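Local coordinates for major allergen Alt a 1 (Alternaria alternata, PDB 3V0R), which may bind plant thaumatin-like proteins and inhibit their beta-glucanase activity, and is a secreted, disulfide-linked homodimeric beta-barrel allergen of the fungus, at residues W16-F21 with L82-K87; C6-E11 with D121-L126. All blocks are in the same frame, centred on the assembly; numbering follows the deposited sequence.

Contact 1: residues W16-F21 with L82-K87; sequences WKISEF and LLLKQK. With 8AC (8-aminooctanoic acid), chain L; SO4 (sulfate ion), chain B.
Gln-86 NE2 donates to OAC of 8-aminooctanoic acid over 3.0 Å, with an N-H...O angle of 150°, so the bond is somewhat bent; Trp-16, on the other strand, borders the same oxygen. Beside this bond, Gln-86 OE1 and OAB of the acid are 2.6 Å apart, a spacing that would suit a protonated acid group donating to the amide oxygen. The extended chain of Gln-86, which leaves the backbone N on the far side of CB from CG (chi1 -172°), carries the amide out to the ligand. The six-membered end of Trp-16 points its edge at the acid group: CZ2 lies 3.7 Å from OAC, which is near the plane of the indole. CH2 of Trp-16 is 4.1 Å from Gln-86 OE1, the two side chains crossing at about a right angle.

Deeper in the barrel the contact is wholly apolar. CD1 of Ile-18 reaches CD2 of Leu-82 at 4.2 Å and CD1 of Leu-84 at 4.3 Å, one methyl meeting both leucines. The segment axes approach no closer than 11.6 Å and run at 131°, so these are not hydrogen-bonded neighbours; side chains alone bridge the barrel interior. Lys-17 NZ, which takes no part in the interior, bonds O1 of a sulfate probably from the crystallisation liquor, at 3.1 Å, and also Asn-109 of the second subunit.

Tyr-94 and Leu-126 help complete the ligand pocket. The chemistry thus changes along the contact, from aliphatic filling between the barrel walls to a polar ligand site, where the amide faces both oxygens of the acid group, the N-H bond to one being clear and the close approach to the other consistent with a proton held by the acid.

Contact 2: residues C6-E11 with D121-L126; sequences CPVTTE and DAYITL. With SO4 (sulfate ion), chain E.
Val-8 is the first residue of the N-terminal segment to touch Tyr-123, following Cys-6, which forms the interchain disulfide, and an inverse gamma turn centred on Pro-7. Its CG2 lies 4.0 Å from CB of Tyr-123, and the two side chains cross at about a right angle. The rotation about CA-CB of Val-8 (chi1 60°) puts CG2 opposite the backbone N and so brings that methyl to CB and CD1 of the tyrosine.

Thr-9 contributes mainly backbone: its O lies 3.5 Å from Tyr-123 CB, oblique to the ring. Thr-10 supplies the main ring contact. Its CG2 sits 3.8 Å from the centroid of the Tyr-123 ring and 12° off the normal, a CH-pi contact over the face. CB of Thr-10 adds a contact of 3.7 Å to Tyr-123 CE2, and Thr-10 O lies 3.5 Å from the same carbon.

The backbone N of Thr-10 and its hydroxyl branch both turn to a sulfate, probably from the crystallisation liquor. Thr-10 N bonds sulfate O1 at 2.8 Å; the approach of OG1 to O4 is suspiciously short, and its detail is doubtful. Glu-11 N gives a longer bond to O1, 3.3 Å, at an N-H...O angle of 146°, while the CB of Glu-11 is directed away from the strand.

Tyr-123 also packs against Lys-17 of the neighbouring strand 15-25, and Thr-41 touches it from a loop. Val-8, Thr-9 and Thr-10 are exposed, and no hydrogen bond joins the segments, so the N-terminal segment lies on the outer side of the strand through methyl and carbonyl contacts with one tyrosine. Thr-10 therefore divides its work: its methyl meets an aromatic face while the amides of Thr-10 and Glu-11 hold the anion.

Overall arrangement
The two contacts have centres 11 Å apart and meet directly, because strands 15-25 and 114-128 are antiparallel neighbours in one sheet. The backbone gives the evidence: Ile-18 N lies 2.8 Å from Ala-122 O, and Trp-16 O lies 2.9 Å from Ile-124 N, both probable hydrogen bonds. Contact 1 is buried, about 4 Å from the chain centre, whereas contact 2 lies on the surface, about 14 Å out. In sequence, 6-11 comes first, then 16-21, 82-87 and 121-126, so contact 1 is nested within contact 2. Strand 114-128 thus separates a ligand-bordered interior from the N-terminal segment that carries the interchain cysteine.

Contact 1: residues W16-F21 with L82-K87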
ATOM      1  N   TRP A  16     -13.098  18.410   9.651  1.00 31.51           N
ATOM      2  CA  TRP A  16     -12.187  17.294   9.869  1.00 31.16           C
ATOM      3  C   TRP A  16     -11.008  17.721  10.671  1.00 32.06           C
ATOM      4  O   TRP A  16     -10.602  18.901  10.582  1.00 31.89           O
ATOM      5  CB  TRP A  16     -11.729  16.698   8.558  1.00 31.21           C
ATOM      6  CG  TRP A  16     -12.778  16.059   7.709  1.00 31.37           C
ATOM      7  CD1 TRP A  16     -14.063  15.719   8.045  1.00 32.09           C
ATOM      8  CD2 TRP A  16     -12.642  15.642   6.303  1.00 32.18           C
ATOM      9  NE1 TRP A  16     -14.696  15.131   6.985  1.00 33.04           N
ATOM     10  CE2 TRP A  16     -13.864  15.069   5.921  1.00 33.00           C
ATOM     11  CE3 TRP A  16     -11.622  15.731   5.375  1.00 32.93           C
ATOM     12  CZ2 TRP A  16     -14.082  14.573   4.642  1.00 34.83           C
ATOM     13  CZ3 TRP A  16     -11.831  15.215   4.117  1.00 34.16           C
ATOM     14  CH2 TRP A  16     -13.064  14.696   3.744  1.00 34.30           C
ATOM     15  N   LYS A  17     -10.393  16.791  11.418  1.00 32.04           N
ATOM     16  CA  LYS A  17      -9.225  17.093  12.249  1.00 33.21           C
ATOM     17  C   LYS A  17      -8.009  16.612  11.514  1.00 32.73           C
ATOM     18  O   LYS A  17      -8.030  15.489  10.970  1.00 32.92           O
ATOM     19  CB  LYS A  17      -9.352  16.294  13.540  1.00 35.19           C
ATOM     20  CG  LYS A  17      -8.207  16.528  14.514  1.00 36.46           C
ATOM     21  CD  LYS A  17      -8.473  15.761  15.818  1.00 39.32           C
ATOM     22  CE  LYS A  17      -7.866  14.370  15.709  1.00 40.40           C
ATOM     23  NZ  LYS A  17      -7.935  13.611  17.011  1.00 43.92           N
ATOM     24  N   ILE A  18      -6.956  17.436  11.495  1.00 32.68           N
ATOM     25  CA  ILE A  18      -5.699  17.125  10.874  1.00 32.23           C
ATOM     26  C   ILE A  18      -4.704  16.992  12.028  1.00 33.20           C
ATOM     27  O   ILE A  18      -4.630  17.813  12.941  1.00 33.33           O
ATOM     28  CB  ILE A  18      -5.186  18.195   9.888  1.00 33.19           C
ATOM     29  CG1 ILE A  18      -6.285  18.590   8.913  1.00 33.61           C
ATOM     30  CG2 ILE A  18      -3.878  17.700   9.216  1.00 33.36           C
ATOM     31  CD1 ILE A  18      -6.666  17.541   7.871  1.00 34.34           C
ATOM     32  N   SER A  19      -3.961  15.915  12.018  1.00 33.58           N
ATOM     33  CA  SER A  19      -3.005  15.626  13.091  1.00 34.81           C
ATOM     34  C   SER A  19      -1.819  14.795  12.557  1.00 35.21           C
ATOM     35  O   SER A  19      -1.822  14.280  11.415  1.00 33.92           O
ATOM     36  CB  SER A  19      -3.660  14.842  14.255  1.00 36.12           C
ATOM     37  OG  SER A  19      -4.162  13.614  13.770  1.00 35.13           O
ATOM     38  N   GLU A  20      -0.813  14.668  13.415  1.00 37.19           N
ATOM     39  CA  GLU A  20       0.421  13.884  13.077  1.00 38.88           C
ATOM     40  C   GLU A  20       1.068  14.248  11.729  1.00 36.37           C
ATOM     41  O   GLU A  20       1.509  13.428  10.910  1.00 35.99           O
ATOM     42  CB  GLU A  20       0.184  12.371  13.304  1.00 42.99           C
ATOM     43  CG  GLU A  20      -0.701  11.896  14.502  1.00 46.84           C
ATOM     44  CD  GLU A  20      -0.630  12.618  15.926  1.00 52.44           C
ATOM     45  OE1 GLU A  20      -1.742  12.682  16.437  1.00 55.37           O
ATOM     46  OE2 GLU A  20       0.416  13.036  16.608  1.00 52.26           O
ATOM     47  N   PHE A  21       1.172  15.545  11.495  1.00 34.90           N
ATOM     48  CA  PHE A  21       1.923  16.021  10.355  1.00 33.69           C
ATOM     49  C   PHE A  21       3.353  15.530  10.469  1.00 34.02           C
ATOM     50  O   PHE A  21       3.937  15.537  11.547  1.00 35.13           O
ATOM     51  CB  PHE A  21       1.974  17.573  10.342  1.00 34.34           C
ATOM     52  CG  PHE A  21       2.819  18.141   9.243  1.00 34.05           C
ATOM     53  CD1 PHE A  21       2.386  18.136   7.972  1.00 33.97           C
ATOM     54  CD2 PHE A  21       4.073  18.592   9.501  1.00 36.27           C
ATOM     55  CE1 PHE A  21       3.146  18.699   6.950  1.00 34.71           C
ATOM     56  CE2 PHE A  21       4.890  19.127   8.508  1.00 36.36           C
ATOM     57  CZ  PHE A  21       4.419  19.163   7.212  1.00 35.24           C
ATOM     58  N   LEU A  82      -1.913  23.966   4.053  1.00 32.47           N
ATOM     59  CA  LEU A  82      -2.529  22.831   3.413  1.00 32.31           C
ATOM     60  C   LEU A  82      -3.801  23.222   2.673  1.00 32.06           C
ATOM     61  O   LEU A  82      -4.598  23.979   3.199  1.00 31.22           O
ATOM     62  CB  LEU A  82      -2.947  21.821   4.492  1.00 32.48           C
ATOM     63  CG  LEU A  82      -3.748  20.607   4.045  1.00 33.04           C
ATOM     64  CD1 LEU A  82      -2.939  19.641   3.208  1.00 33.08           C
ATOM     65  CD2 LEU A  82      -4.340  19.819   5.215  1.00 33.33           C
ATOM     66  N   LEU A  83      -4.004  22.639   1.503  1.00 32.09           N
ATOM     67  CA  LEU A  83      -5.241  22.749   0.743  1.00 32.36           C
ATOM     68  C   LEU A  83      -5.701  21.336   0.376  1.00 32.71           C
ATOM     69  O   LEU A  83      -4.928  20.522  -0.058  1.00 32.04           O
ATOM     70  CB  LEU A  83      -4.950  23.526  -0.543  1.00 33.33           C
ATOM     71  CG  LEU A  83      -6.022  23.599  -1.599  1.00 34.22           C
ATOM     72  CD1 LEU A  83      -7.248  24.280  -1.087  1.00 33.95           C
ATOM     73  CD2 LEU A  83      -5.547  24.331  -2.894  1.00 34.96           C
ATOM     74  N   LEU A  84      -6.957  21.039   0.674  1.00 32.89           N
ATOM     75  CA  LEU A  84      -7.599  19.764   0.301  1.00 33.33           C
ATOM     76  C   LEU A  84      -8.667  20.011  -0.733  1.00 34.26           C
ATOM     77  O   LEU A  84      -9.302  21.053  -0.715  1.00 33.16           O
ATOM     78  CB  LEU A  84      -8.239  19.129   1.531  1.00 34.20           C
ATOM     79  CG  LEU A  84      -7.350  18.748   2.699  1.00 35.14           C
ATOM     80  CD1 LEU A  84      -8.185  18.340   3.935  1.00 37.05           C
ATOM     81  CD2 LEU A  84      -6.454  17.561   2.254  1.00 35.11           C
ATOM     82  N   LYS A  85      -8.927  19.035  -1.594  1.00 34.35           N
ATOM     83  CA  LYS A  85      -9.972  19.096  -2.539  1.00 35.86           C
ATOM     84  C   LYS A  85     -10.680  17.769  -2.650  1.00 36.06           C
ATOM     85  O   LYS A  85     -10.033  16.722  -2.719  1.00 36.14           O
ATOM     86  CB  LYS A  85      -9.396  19.464  -3.881  1.00 38.54           C
ATOM     87  CG  LYS A  85     -10.393  19.468  -4.992  1.00 41.35           C
ATOM     88  CD  LYS A  85      -9.800  19.862  -6.334  1.00 43.75           C
ATOM     89  CE  LYS A  85      -8.891  18.787  -6.891  1.00 46.71           C
ATOM     90  NZ  LYS A  85      -8.439  19.100  -8.294  1.00 51.56           N
ATOM     91  N   GLN A  86     -11.999  17.808  -2.674  1.00 35.61           N
ATOM     92  CA  GLN A  86     -12.843  16.621  -2.800  1.00 36.83           C
ATOM     93  C   GLN A  86     -13.905  16.909  -3.902  1.00 36.43           C
ATOM     94  O   GLN A  86     -14.792  17.765  -3.726  1.00 35.00           O
ATOM     95  CB  GLN A  86     -13.580  16.401  -1.440  1.00 37.55           C
ATOM     96  CG  GLN A  86     -14.357  15.064  -1.344  1.00 38.95           C
ATOM     97  CD  GLN A  86     -15.280  14.944  -0.164  1.00 40.07           C
ATOM     98  OE1 GLN A  86     -15.450  15.869   0.651  1.00 40.92           O
ATOM     99  NE2 GLN A  86     -15.952  13.806  -0.077  1.00 42.00           N
ATOM    100  N   LYS A  87     -13.824  16.198  -5.000  1.00 36.35           N
ATOM    101  CA  LYS A  87     -14.824  16.340  -6.022  1.00 37.05           C
ATOM    102  C   LYS A  87     -15.948  15.296  -5.833  1.00 36.86           C
ATOM    103  O   LYS A  87     -15.791  14.097  -6.201  1.00 36.90           O
ATOM    104  CB  LYS A  87     -14.174  16.163  -7.390  1.00 38.59           C
ATOM    105  CG  LYS A  87     -15.152  16.362  -8.531  1.00 39.65           C
ATOM    106  CD  LYS A  87     -14.464  16.427  -9.887  1.00 42.50           C
ATOM    107  CE  LYS A  87     -15.462  16.759 -10.983  1.00 44.54           C
ATOM    108  NZ  LYS A  87     -14.760  16.940 -12.287  1.00 48.48           N
TER
HETATM  109  NAA 8AC L 211     -26.756  14.851   6.104  1.00 65.05           N
HETATM  110  OAB 8AC L 211     -17.234  15.973   2.601  1.00 46.75           O
HETATM  111  OAC 8AC L 211     -17.170  13.835   2.686  1.00 48.21           O
HETATM  112  CAD 8AC L 211     -25.491  14.270   5.632  1.00 63.08           C
HETATM  113  CAE 8AC L 211     -24.350  15.140   6.115  1.00 59.16           C
HETATM  114  CAF 8AC L 211     -23.052  14.365   6.235  1.00 51.84           C
HETATM  115  CAG 8AC L 211     -22.186  14.722   5.019  1.00 47.85           C
HETATM  116  CAH 8AC L 211     -20.738  14.714   5.350  1.00 45.98           C
HETATM  117  CAI 8AC L 211     -19.913  14.745   4.031  1.00 48.87           C
HETATM  118  CAJ 8AC L 211     -18.471  15.075   4.337  1.00 43.91           C
HETATM  119  CAK 8AC L 211     -17.570  14.921   3.094  1.00 45.23           C
HETATM  120  S   SO4 B 201      -6.843   9.977  17.248  1.00 99.20           S
HETATM  121  O1  SO4 B 201      -6.729  10.947  16.105  1.00 71.27           O
HETATM  122  O2  SO4 B 201      -6.920  10.767  18.513  1.00 99.94           O
HETATM  123  O3  SO4 B 201      -8.080   9.155  17.062  1.00 95.12           O
HETATM  124  O4  SO4 B 201      -5.681   9.049  17.393  1.00 79.36           O

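Contact 2: residues C6-E11 with D121-L126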
ATOM      1  N   CYS A   6     -11.706  28.629  22.358  1.00 60.38           N
ATOM      2  CA  CYS A   6     -10.812  28.730  21.198  1.00 54.28           C
ATOM      3  C   CYS A   6     -11.562  29.165  19.948  1.00 47.04           C
ATOM      4  O   CYS A   6     -12.644  28.684  19.666  1.00 45.52           O
ATOM      5  CB  CYS A   6     -10.150  27.387  20.886  1.00 54.95           C
ATOM      6  SG  CYS A   6      -9.236  26.675  22.255  1.00 72.27           S
ATOM      7  N   PRO A   7     -10.964  30.070  19.178  1.00 44.02           N
ATOM      8  CA  PRO A   7     -11.569  30.585  17.943  1.00 41.94           C
ATOM      9  C   PRO A   7     -11.365  29.604  16.796  1.00 39.61           C
ATOM     10  O   PRO A   7     -10.724  29.903  15.806  1.00 39.11           O
ATOM     11  CB  PRO A   7     -10.800  31.893  17.696  1.00 42.00           C
ATOM     12  CG  PRO A   7      -9.497  31.682  18.359  1.00 43.91           C
ATOM     13  CD  PRO A   7      -9.768  30.838  19.560  1.00 44.82           C
ATOM     14  N   VAL A   8     -11.915  28.426  16.969  1.00 39.21           N
ATOM     15  CA  VAL A   8     -11.840  27.328  16.034  1.00 38.69           C
ATOM     16  C   VAL A   8     -13.040  26.389  16.257  1.00 38.58           C
ATOM     17  O   VAL A   8     -13.423  26.130  17.393  1.00 39.55           O
ATOM     18  CB  VAL A   8     -10.475  26.591  16.202  1.00 40.34           C
ATOM     19  CG1 VAL A   8     -10.317  26.040  17.604  1.00 42.25           C
ATOM     20  CG2 VAL A   8     -10.338  25.479  15.198  1.00 41.91           C
ATOM     21  N   THR A   9     -13.631  25.907  15.166  1.00 37.53           N
ATOM     22  CA  THR A   9     -14.749  24.948  15.221  1.00 37.56           C
ATOM     23  C   THR A   9     -14.129  23.537  15.144  1.00 36.16           C
ATOM     24  O   THR A   9     -13.322  23.265  14.245  1.00 36.33           O
ATOM     25  CB  THR A   9     -15.705  25.202  14.045  1.00 39.14           C
ATOM     26  OG1 THR A   9     -16.324  26.482  14.254  1.00 41.16           O
ATOM     27  CG2 THR A   9     -16.762  24.148  13.958  1.00 41.36           C
ATOM     28  N   THR A  10     -14.425  22.703  16.119  1.00 35.58           N
ATOM     29  CA  THR A  10     -13.778  21.393  16.174  1.00 36.23           C
ATOM     30  C   THR A  10     -14.719  20.218  15.883  1.00 35.90           C
ATOM     31  O   THR A  10     -14.300  19.042  15.922  1.00 36.47           O
ATOM     32  CB  THR A  10     -13.104  21.181  17.543  1.00 38.62           C
ATOM     33  OG1 THR A  10     -14.096  21.232  18.567  1.00 40.52           O
ATOM     34  CG2 THR A  10     -12.076  22.312  17.829  1.00 38.64           C
ATOM     35  N   GLU A  11     -15.962  20.520  15.543  1.00 35.76           N
ATOM     36  CA  GLU A  11     -16.883  19.464  15.191  1.00 36.42           C
ATOM     37  C   GLU A  11     -17.859  19.912  14.156  1.00 36.65           C
ATOM     38  O   GLU A  11     -18.343  21.037  14.216  1.00 37.12           O
ATOM     39  CB  GLU A  11     -17.646  18.993  16.449  1.00 39.43           C
ATOM     40  CG  GLU A  11     -18.462  17.737  16.210  1.00 40.96           C
ATOM     41  CD  GLU A  11     -19.799  17.956  15.460  1.00 42.98           C
ATOM     42  OE1 GLU A  11     -20.416  19.046  15.630  1.00 44.84           O
ATOM     43  OE2 GLU A  11     -20.254  17.024  14.710  1.00 43.28           O
ATOM     44  N   ASP A 121      -2.795  20.033  16.528  1.00 36.41           N
ATOM     45  CA  ASP A 121      -3.801  19.625  15.562  1.00 35.83           C
ATOM     46  C   ASP A 121      -4.355  20.876  14.873  1.00 35.88           C
ATOM     47  O   ASP A 121      -4.186  21.969  15.393  1.00 35.99           O
ATOM     48  CB  ASP A 121      -4.950  18.940  16.276  1.00 36.33           C
ATOM     49  CG  ASP A 121      -4.599  17.562  16.810  1.00 36.99           C
ATOM     50  OD1 ASP A 121      -3.549  17.019  16.586  1.00 37.73           O
ATOM     51  OD2 ASP A 121      -5.470  16.994  17.485  1.00 39.37           O
ATOM     52  N   ALA A 122      -4.994  20.707  13.716  1.00 34.46           N
ATOM     53  CA  ALA A 122      -5.680  21.778  12.993  1.00 34.19           C
ATOM     54  C   ALA A 122      -7.032  21.225  12.562  1.00 34.28           C
ATOM     55  O   ALA A 122      -7.183  20.036  12.402  1.00 33.56           O
ATOM     56  CB  ALA A 122      -4.884  22.215  11.731  1.00 34.24           C
ATOM     57  N   TYR A 123      -8.002  22.104  12.362  1.00 34.80           N
ATOM     58  CA  TYR A 123      -9.324  21.727  11.937  1.00 35.34           C
ATOM     59  C   TYR A 123      -9.625  22.376  10.614  1.00 36.51           C
ATOM     60  O   TYR A 123      -9.341  23.585  10.419  1.00 37.41           O
ATOM     61  CB  TYR A 123     -10.288  22.111  13.004  1.00 36.58           C
ATOM     62  CG  TYR A 123     -10.170  21.234  14.204  1.00 36.76           C
ATOM     63  CD1 TYR A 123      -9.230  21.495  15.200  1.00 37.80           C
ATOM     64  CD2 TYR A 123     -10.948  20.073  14.326  1.00 38.19           C
ATOM     65  CE1 TYR A 123      -9.061  20.582  16.269  1.00 38.75           C
ATOM     66  CE2 TYR A 123     -10.835  19.224  15.403  1.00 38.40           C
ATOM     67  CZ  TYR A 123      -9.904  19.477  16.364  1.00 38.93           C
ATOM     68  OH  TYR A 123      -9.809  18.615  17.387  1.00 39.79           O
ATOM     69  N   ILE A 124     -10.151  21.638   9.660  1.00 35.35           N
ATOM     70  CA  ILE A 124     -10.417  22.233   8.350  1.00 34.18           C
ATOM     71  C   ILE A 124     -11.954  22.221   8.166  1.00 34.22           C
ATOM     72  O   ILE A 124     -12.644  21.280   8.639  1.00 33.48           O
ATOM     73  CB  ILE A 124      -9.730  21.446   7.180  1.00 34.55           C
ATOM     74  CG1 ILE A 124     -10.028  19.948   7.108  1.00 35.54           C
ATOM     75  CG2 ILE A 124      -8.222  21.642   7.173  1.00 35.11           C
ATOM     76  CD1 ILE A 124     -11.235  19.561   6.209  1.00 37.20           C
ATOM     77  N   THR A 125     -12.464  23.175   7.409  1.00 32.84           N
ATOM     78  CA  THR A 125     -13.881  23.216   7.006  1.00 32.24           C
ATOM     79  C   THR A 125     -13.967  23.084   5.488  1.00 31.78           C
ATOM     80  O   THR A 125     -13.383  23.860   4.695  1.00 31.45           O
ATOM     81  CB  THR A 125     -14.616  24.510   7.515  1.00 32.66           C
ATOM     82  OG1 THR A 125     -14.536  24.609   8.929  1.00 33.40           O
ATOM     83  CG2 THR A 125     -16.166  24.511   7.075  1.00 32.68           C
ATOM     84  N   LEU A 126     -14.700  22.075   5.030  1.00 31.65           N
ATOM     85  CA  LEU A 126     -14.936  21.873   3.619  1.00 31.22           C
ATOM     86  C   LEU A 126     -16.072  22.756   3.118  1.00 31.23           C
ATOM     87  O   LEU A 126     -17.188  22.696   3.623  1.00 31.80           O
ATOM     88  CB  LEU A 126     -15.204  20.383   3.340  1.00 31.97           C
ATOM     89  CG  LEU A 126     -14.071  19.413   3.615  1.00 32.49           C
ATOM     90  CD1 LEU A 126     -14.668  18.039   3.876  1.00 34.03           C
ATOM     91  CD2 LEU A 126     -13.152  19.376   2.396  1.00 33.10           C
TER
HETATM   92  S   SO4 E 204     -16.781  23.458  18.260  0.70 64.58           S
HETATM   93  O1  SO4 E 204     -17.025  23.327  16.822  0.70 67.32           O
HETATM   94  O2  SO4 E 204     -17.231  24.740  18.871  0.70 77.34           O
HETATM   95  O3  SO4 E 204     -17.561  22.313  18.824  0.70 74.57           O
HETATM   96  O4  SO4 E 204     -15.362  23.381  18.675  0.70 76.21           O